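Local coordinates for hypothetical protein (Staphylococcus aureus subsp. aureus, PDB 2IL5) that is of unknown function but belongs to the family of Activator of Hsp90 ATPase homolog 1-like proteins, within the Bet v 1-like clan, at residues E31-K36 with T118-Y123; I80-V85 with K91-M96. One frame throughout, in Å; residues are numbered along the deposited sequence.

Contact 1 is core and contact 2 only partly so, although both reach the same antiparallel sheet. In contact 1 (31-36 with 118-123) one indole, that of Trp-33, meets two side chains of strand 118-128, burying 123 Å² by apolar and selenium-aromatic packing alone. Contact 2 (80-85 with 91-96) buries 485 Å² within a beta hairpin and is held mainly by backbone hydrogen bonds, with polar side chains and a water on one face. Their centres lie about 12 Å apart, and they meet where Trp-33 CE3 packs 3.9 Å from Met-92 SE and Thr-34 CG2 3.8 Å from Leu-84 CD2. Along the chain, contact 2 falls inside the loop that contact 1 closes.

Contact 1 (E31-K36 with T118-Y123); sequences EAWTKK and TQMLFY
Trp-33 drives its indole at the strand 118-123 and meets two side chains. Its NE1 lies 3.7 Å from Met-120 SE, and the selenium sits 76° off the normal of the five-membered ring, which makes this an edge-on Met-aromatic contact. At the six-membered end, Trp-33 CH2 approaches Phe-122 CD1 at 3.8 Å, with the phenyl ring met obliquely. Met-120 and Phe-122 both start toward the indole, and CG anti to the backbone N (chi1 -176° and 168°) carries each on toward it, crossing it at about a right angle. The backbones stay far apart, 11.6 Å between the CA atoms of Trp-33 and Met-120, so the side chains alone bridge the gap. The arrangement is consistent with the helix-grip fold of Bet v 1-like proteins, in which a long helix lies on an antiparallel sheet: Phe-158 of helix 136-166 touches both Trp-33 and Met-120, while Phe-110 and Trp-42 meet the indole edge-to-face. NE1 is buried without a hydrogen-bond partner in the model. The other side of the strand is looser: Gln-119, Leu-121 and Tyr-123 are partly exposed there. On the side away from the strand, Lys-35 is partly exposed and salt-bridged to Asp-37.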
loop_
_atom_site.group_PDB
_atom_site.type_symbol
_atom_site.label_atom_id
_atom_site.label_comp_id
_atom_site.label_asym_id
_atom_site.label_seq_id
_atom_site.Cartn_x
_atom_site.Cartn_y
_atom_site.Cartn_z
ATOM N N GLU A 31 -1.578 -10.003 -9.356
ATOM C CA GLU A 31 -0.219 -10.516 -9.258
ATOM C C GLU A 31 0.794 -9.490 -8.700
ATOM O O GLU A 31 1.664 -9.854 -7.888
ATOM C CB GLU A 31 0.243 -11.020 -10.629
ATOM C CG GLU A 31 1.538 -11.851 -10.606
ATOM C CD GLU A 31 1.933 -12.444 -11.992
ATOM O OE1 GLU A 31 2.092 -11.698 -12.987
ATOM O OE2 GLU A 31 2.107 -13.673 -12.069
ATOM N N ALA A 32 0.690 -8.229 -9.135
ATOM C CA ALA A 32 1.588 -7.148 -8.663
ATOM C C ALA A 32 1.638 -7.038 -7.142
ATOM O O ALA A 32 2.684 -6.683 -6.582
ATOM C CB ALA A 32 1.173 -5.815 -9.276
ATOM N N TRP A 33 0.506 -7.391 -6.499
ATOM C CA TRP A 33 0.238 -7.229 -5.073
ATOM C C TRP A 33 0.634 -8.448 -4.280
ATOM O O TRP A 33 0.675 -8.397 -3.056
ATOM C CB TRP A 33 -1.266 -6.953 -4.797
ATOM C CG TRP A 33 -1.696 -5.497 -5.063
ATOM C CD1 TRP A 33 -2.072 -4.947 -6.280
ATOM C CD2 TRP A 33 -1.806 -4.439 -4.097
ATOM N NE1 TRP A 33 -2.410 -3.615 -6.113
ATOM C CE2 TRP A 33 -2.249 -3.276 -4.790
ATOM C CE3 TRP A 33 -1.569 -4.350 -2.713
ATOM C CZ2 TRP A 33 -2.468 -2.036 -4.129
ATOM C CZ3 TRP A 33 -1.775 -3.099 -2.060
ATOM C CH2 TRP A 33 -2.210 -1.974 -2.769
ATOM N N THR A 34 0.908 -9.545 -4.979
ATOM C CA THR A 34 0.964 -10.847 -4.307
ATOM C C THR A 34 2.153 -11.660 -4.724
ATOM O O THR A 34 2.339 -12.789 -4.260
ATOM C CB THR A 34 -0.337 -11.685 -4.515
ATOM O OG1 THR A 34 -0.582 -11.827 -5.905
ATOM C CG2 THR A 34 -1.542 -11.025 -3.819
ATOM N N LYS A 35 2.955 -11.079 -5.603
ATOM C CA LYS A 35 4.224 -11.662 -5.971
ATOM C C LYS A 35 5.422 -10.861 -5.512
ATOM O O LYS A 35 5.624 -9.716 -5.935
ATOM C CB LYS A 35 4.290 -11.899 -7.477
ATOM C CG LYS A 35 4.274 -13.375 -7.824
ATOM C CD LYS A 35 5.544 -14.053 -7.224
ATOM C CE LYS A 35 6.856 -13.523 -7.865
ATOM N NZ LYS A 35 8.088 -13.686 -7.009
ATOM N N LYS A 36 6.231 -11.503 -4.670
ATOM C CA LYS A 36 7.462 -10.946 -4.083
ATOM C C LYS A 36 8.379 -10.155 -5.024
ATOM O O LYS A 36 8.778 -9.026 -4.728
ATOM C CB LYS A 36 8.273 -12.083 -3.480
ATOM C CG LYS A 36 9.052 -11.701 -2.267
ATOM C CD LYS A 36 10.368 -12.398 -2.238
ATOM C CE LYS A 36 10.203 -13.880 -2.101
ATOM N NZ LYS A 36 11.398 -14.547 -2.629
ATOM N N THR A 118 -8.812 -4.006 -15.835
ATOM C CA THR A 118 -9.256 -3.911 -14.440
ATOM C C THR A 118 -9.557 -2.518 -13.932
ATOM O O THR A 118 -8.877 -1.547 -14.275
ATOM C CB THR A 118 -8.352 -4.746 -13.463
ATOM O OG1 THR A 118 -8.226 -4.130 -12.140
ATOM C CG2 THR A 118 -7.043 -4.980 -14.038
ATOM N N GLN A 119 -10.637 -2.449 -13.151
ATOM C CA GLN A 119 -10.862 -1.378 -12.190
ATOM C C GLN A 119 -10.287 -1.744 -10.824
ATOM O O GLN A 119 -10.651 -2.755 -10.221
ATOM C CB GLN A 119 -12.350 -1.113 -12.033
ATOM C CG GLN A 119 -12.677 0.040 -11.129
ATOM C CD GLN A 119 -14.160 0.191 -10.917
ATOM O OE1 GLN A 119 -14.906 -0.785 -10.965
ATOM N NE2 GLN A 119 -14.605 1.419 -10.669
HETATM N N MSE A 120 -9.394 -0.902 -10.320
HETATM C CA MSE A 120 -8.788 -1.155 -9.041
HETATM C C MSE A 120 -9.273 -0.117 -8.066
HETATM O O MSE A 120 -9.061 1.078 -8.265
HETATM C CB MSE A 120 -7.273 -1.146 -9.141
HETATM C CG MSE A 120 -6.570 -1.505 -7.832
HETATM SE SE MSE A 120 -4.629 -1.247 -7.906
HETATM C CE MSE A 120 -4.476 0.643 -7.577
ATOM N N LEU A 121 -9.932 -0.616 -7.012
ATOM C CA LEU A 121 -10.465 0.188 -5.932
ATOM C C LEU A 121 -9.675 -0.050 -4.616
ATOM O O LEU A 121 -9.698 -1.135 -3.995
ATOM C CB LEU A 121 -11.965 -0.040 -5.773
ATOM C CG LEU A 121 -12.808 0.177 -7.046
ATOM C CD1 LEU A 121 -14.207 -0.422 -6.907
ATOM C CD2 LEU A 121 -12.872 1.671 -7.391
ATOM N N PHE A 122 -8.960 1.000 -4.235
ATOM C CA PHE A 122 -8.035 0.950 -3.119
ATOM C C PHE A 122 -8.580 1.755 -1.949
ATOM O O PHE A 122 -8.936 2.923 -2.113
ATOM C CB PHE A 122 -6.631 1.460 -3.584
ATOM C CG PHE A 122 -5.641 1.726 -2.438
ATOM C CD1 PHE A 122 -4.849 0.695 -1.926
ATOM C CD2 PHE A 122 -5.480 3.037 -1.908
ATOM C CE1 PHE A 122 -3.921 0.963 -0.925
ATOM C CE2 PHE A 122 -4.570 3.321 -0.891
ATOM C CZ PHE A 122 -3.771 2.298 -0.407
ATOM N N TYR A 123 -8.615 1.135 -0.774
ATOM C CA TYR A 123 -8.993 1.821 0.463
ATOM C C TYR A 123 -7.868 1.698 1.486
ATOM O O TYR A 123 -7.330 0.631 1.637
ATOM C CB TYR A 123 -10.265 1.178 1.037
ATOM C CG TYR A 123 -10.562 1.595 2.464
ATOM C CD1 TYR A 123 -11.200 2.792 2.739
ATOM C CD2 TYR A 123 -10.203 0.778 3.547
ATOM C CE1 TYR A 123 -11.516 3.180 4.080
ATOM C CE2 TYR A 123 -10.514 1.138 4.857
ATOM C CZ TYR A 123 -11.179 2.359 5.117
ATOM O OH TYR A 123 -11.449 2.756 6.415
#

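Contact 2 (I80-V85 with K91-M96); sequences IYESLV and KMTIGM
Tyr-81 lies alongside Met-92 in a non-hydrogen-bonded antiparallel pair, its CE1 4.0 Å from the Met-92 methyl CE. The selenium stands 52° off the ring normal, an oblique Met-aromatic contact. Next to this pair the register slips by one residue: Glu-82 N and Ser-83 N both donate to Lys-91 O, at 2.7 and 3.0 Å, and Lys-91 N returns a bond to Ser-83 O, which defines a classic beta bulge. The bulge turns Glu-82 toward the partner strand, where its OE1 comes 3.3 Å from Thr-93 CG2. A water donates to Glu-82 OE1 and accepts from Lys-91 NZ, linking two charged groups that stand 4.2 Å apart (OE1 to NZ), beyond a salt bridge; Lys-91 NZ forms a salt bridge with Glu-107. At the other end, Thr-93 has OG1 between its backbone N and carbonyl carbon (chi1 79°), a position from which it accepts from Ile-80 N and donates to Gly-95 O over 2.6 Å. Thr-93 N in turn donates to Ile-80 O, nearly straight (165°). Beyond Gly-95, the bent chain of Met-96 brings its CE within 3.6 Å of Ile-80 CD1. The hairpin 74-85/89-94 lies mid-sheet: strand 62-68 flanks 74-85, strand 104-112 pairs with 89-94 through Met-92 and Ile-106, and Tyr-81 OH bonds weakly to Trp-33 O of segment 31-36.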
loop_
_atom_site.group_PDB
_atom_site.type_symbol
_atom_site.label_atom_id
_atom_site.label_comp_id
_atom_site.label_asym_id
_atom_site.label_seq_id
_atom_site.Cartn_x
_atom_site.Cartn_y
_atom_site.Cartn_z
ATOM N N ILE A 80 0.831 -8.080 7.542
ATOM C CA ILE A 80 0.164 -9.365 7.428
ATOM C C ILE A 80 -0.827 -9.340 6.278
ATOM O O ILE A 80 -1.522 -8.342 6.083
ATOM C CB ILE A 80 -0.619 -9.685 8.766
ATOM C CG1 ILE A 80 0.337 -10.008 9.906
ATOM C CG2 ILE A 80 -1.556 -10.834 8.579
ATOM C CD1 ILE A 80 1.241 -11.138 9.597
ATOM N N TYR A 81 -0.920 -10.436 5.533
ATOM C CA TYR A 81 -2.050 -10.605 4.642
ATOM C C TYR A 81 -3.239 -11.103 5.450
ATOM O O TYR A 81 -3.135 -12.084 6.154
ATOM C CB TYR A 81 -1.714 -11.579 3.546
ATOM C CG TYR A 81 -0.706 -11.037 2.594
ATOM C CD1 TYR A 81 -1.104 -10.141 1.597
ATOM C CD2 TYR A 81 0.667 -11.379 2.710
ATOM C CE1 TYR A 81 -0.196 -9.639 0.704
ATOM C CE2 TYR A 81 1.590 -10.865 1.846
ATOM C CZ TYR A 81 1.144 -9.992 0.825
ATOM O OH TYR A 81 2.014 -9.454 -0.090
ATOM N N GLU A 82 -4.355 -10.399 5.408
ATOM C CA GLU A 82 -5.502 -10.877 6.143
ATOM C C GLU A 82 -6.445 -11.645 5.214
ATOM O O GLU A 82 -7.014 -12.637 5.580
ATOM C CB GLU A 82 -6.218 -9.737 6.872
ATOM C CG GLU A 82 -5.248 -8.940 7.681
ATOM C CD GLU A 82 -5.810 -8.404 8.952
ATOM O OE1 GLU A 82 -6.053 -7.174 8.972
ATOM O OE2 GLU A 82 -5.993 -9.187 9.921
ATOM N N SER A 83 -6.555 -11.180 3.990
ATOM C CA SER A 83 -7.498 -11.719 3.067
ATOM C C SER A 83 -6.877 -11.682 1.679
ATOM O O SER A 83 -6.338 -10.657 1.260
ATOM C CB SER A 83 -8.781 -10.902 3.128
ATOM O OG SER A 83 -9.785 -11.581 2.413
ATOM N N LEU A 84 -6.924 -12.836 1.001
ATOM C CA LEU A 84 -6.390 -13.024 -0.360
ATOM C C LEU A 84 -7.425 -13.795 -1.170
ATOM O O LEU A 84 -7.561 -15.018 -1.045
ATOM C CB LEU A 84 -5.077 -13.832 -0.323
ATOM C CG LEU A 84 -3.864 -13.100 0.273
ATOM C CD1 LEU A 84 -2.731 -14.022 0.537
ATOM C CD2 LEU A 84 -3.408 -11.955 -0.647
ATOM N N VAL A 85 -8.193 -13.088 -1.980
ATOM C CA VAL A 85 -9.014 -13.797 -2.904
ATOM C C VAL A 85 -8.572 -13.540 -4.350
ATOM O O VAL A 85 -8.491 -12.391 -4.811
ATOM C CB VAL A 85 -10.554 -13.815 -2.504
ATOM C CG1 VAL A 85 -10.933 -12.814 -1.374
ATOM C CG2 VAL A 85 -11.545 -13.884 -3.719
ATOM N N LYS A 91 -6.834 -7.828 1.346
ATOM C CA LYS A 91 -6.829 -7.097 2.622
ATOM C C LYS A 91 -5.522 -7.413 3.351
ATOM O O LYS A 91 -5.188 -8.580 3.599
ATOM C CB LYS A 91 -8.012 -7.465 3.498
ATOM C CG LYS A 91 -8.152 -6.661 4.799
ATOM C CD LYS A 91 -9.429 -7.190 5.556
ATOM C CE LYS A 91 -9.646 -6.632 6.967
ATOM N NZ LYS A 91 -9.201 -5.164 7.036
HETATM N N MSE A 92 -4.769 -6.363 3.653
HETATM C CA MSE A 92 -3.511 -6.506 4.309
HETATM C C MSE A 92 -3.324 -5.384 5.339
HETATM O O MSE A 92 -4.047 -4.363 5.310
HETATM C CB MSE A 92 -2.367 -6.565 3.275
HETATM C CG MSE A 92 -2.172 -5.323 2.457
HETATM SE SE MSE A 92 -1.016 -5.522 0.957
HETATM C CE MSE A 92 0.593 -5.961 1.942
ATOM N N THR A 93 -2.397 -5.611 6.275
ATOM C CA THR A 93 -1.937 -4.567 7.178
ATOM C C THR A 93 -0.572 -3.959 6.784
ATOM O O THR A 93 0.297 -4.602 6.127
ATOM C CB THR A 93 -1.857 -4.999 8.650
ATOM O OG1 THR A 93 -0.665 -5.752 8.875
ATOM C CG2 THR A 93 -3.071 -5.783 9.092
ATOM N N ILE A 94 -0.448 -2.689 7.156
ATOM C CA ILE A 94 0.824 -1.954 7.235
ATOM C C ILE A 94 1.032 -1.757 8.726
ATOM O O ILE A 94 0.272 -1.072 9.388
ATOM C CB ILE A 94 0.746 -0.607 6.557
ATOM C CG1 ILE A 94 0.544 -0.784 5.065
ATOM C CG2 ILE A 94 2.063 0.172 6.768
ATOM C CD1 ILE A 94 1.886 -0.763 4.262
ATOM N N GLY A 95 2.013 -2.442 9.284
ATOM C CA GLY A 95 2.104 -2.529 10.733
ATOM C C GLY A 95 1.770 -3.916 11.209
ATOM O O GLY A 95 0.906 -4.608 10.672
HETATM N N MSE A 96 2.471 -4.305 12.255
HETATM C CA MSE A 96 2.465 -5.659 12.735
HETATM C C MSE A 96 1.496 -5.755 13.953
HETATM O O MSE A 96 1.723 -5.101 14.986
HETATM C CB MSE A 96 3.927 -6.016 13.062
HETATM C CG MSE A 96 4.297 -7.480 12.949
HETATM SE SE MSE A 96 3.913 -8.383 11.258
HETATM C CE MSE A 96 3.802 -10.203 12.001
HETATM O O HOH W 1 -6.280 -5.130 7.161
#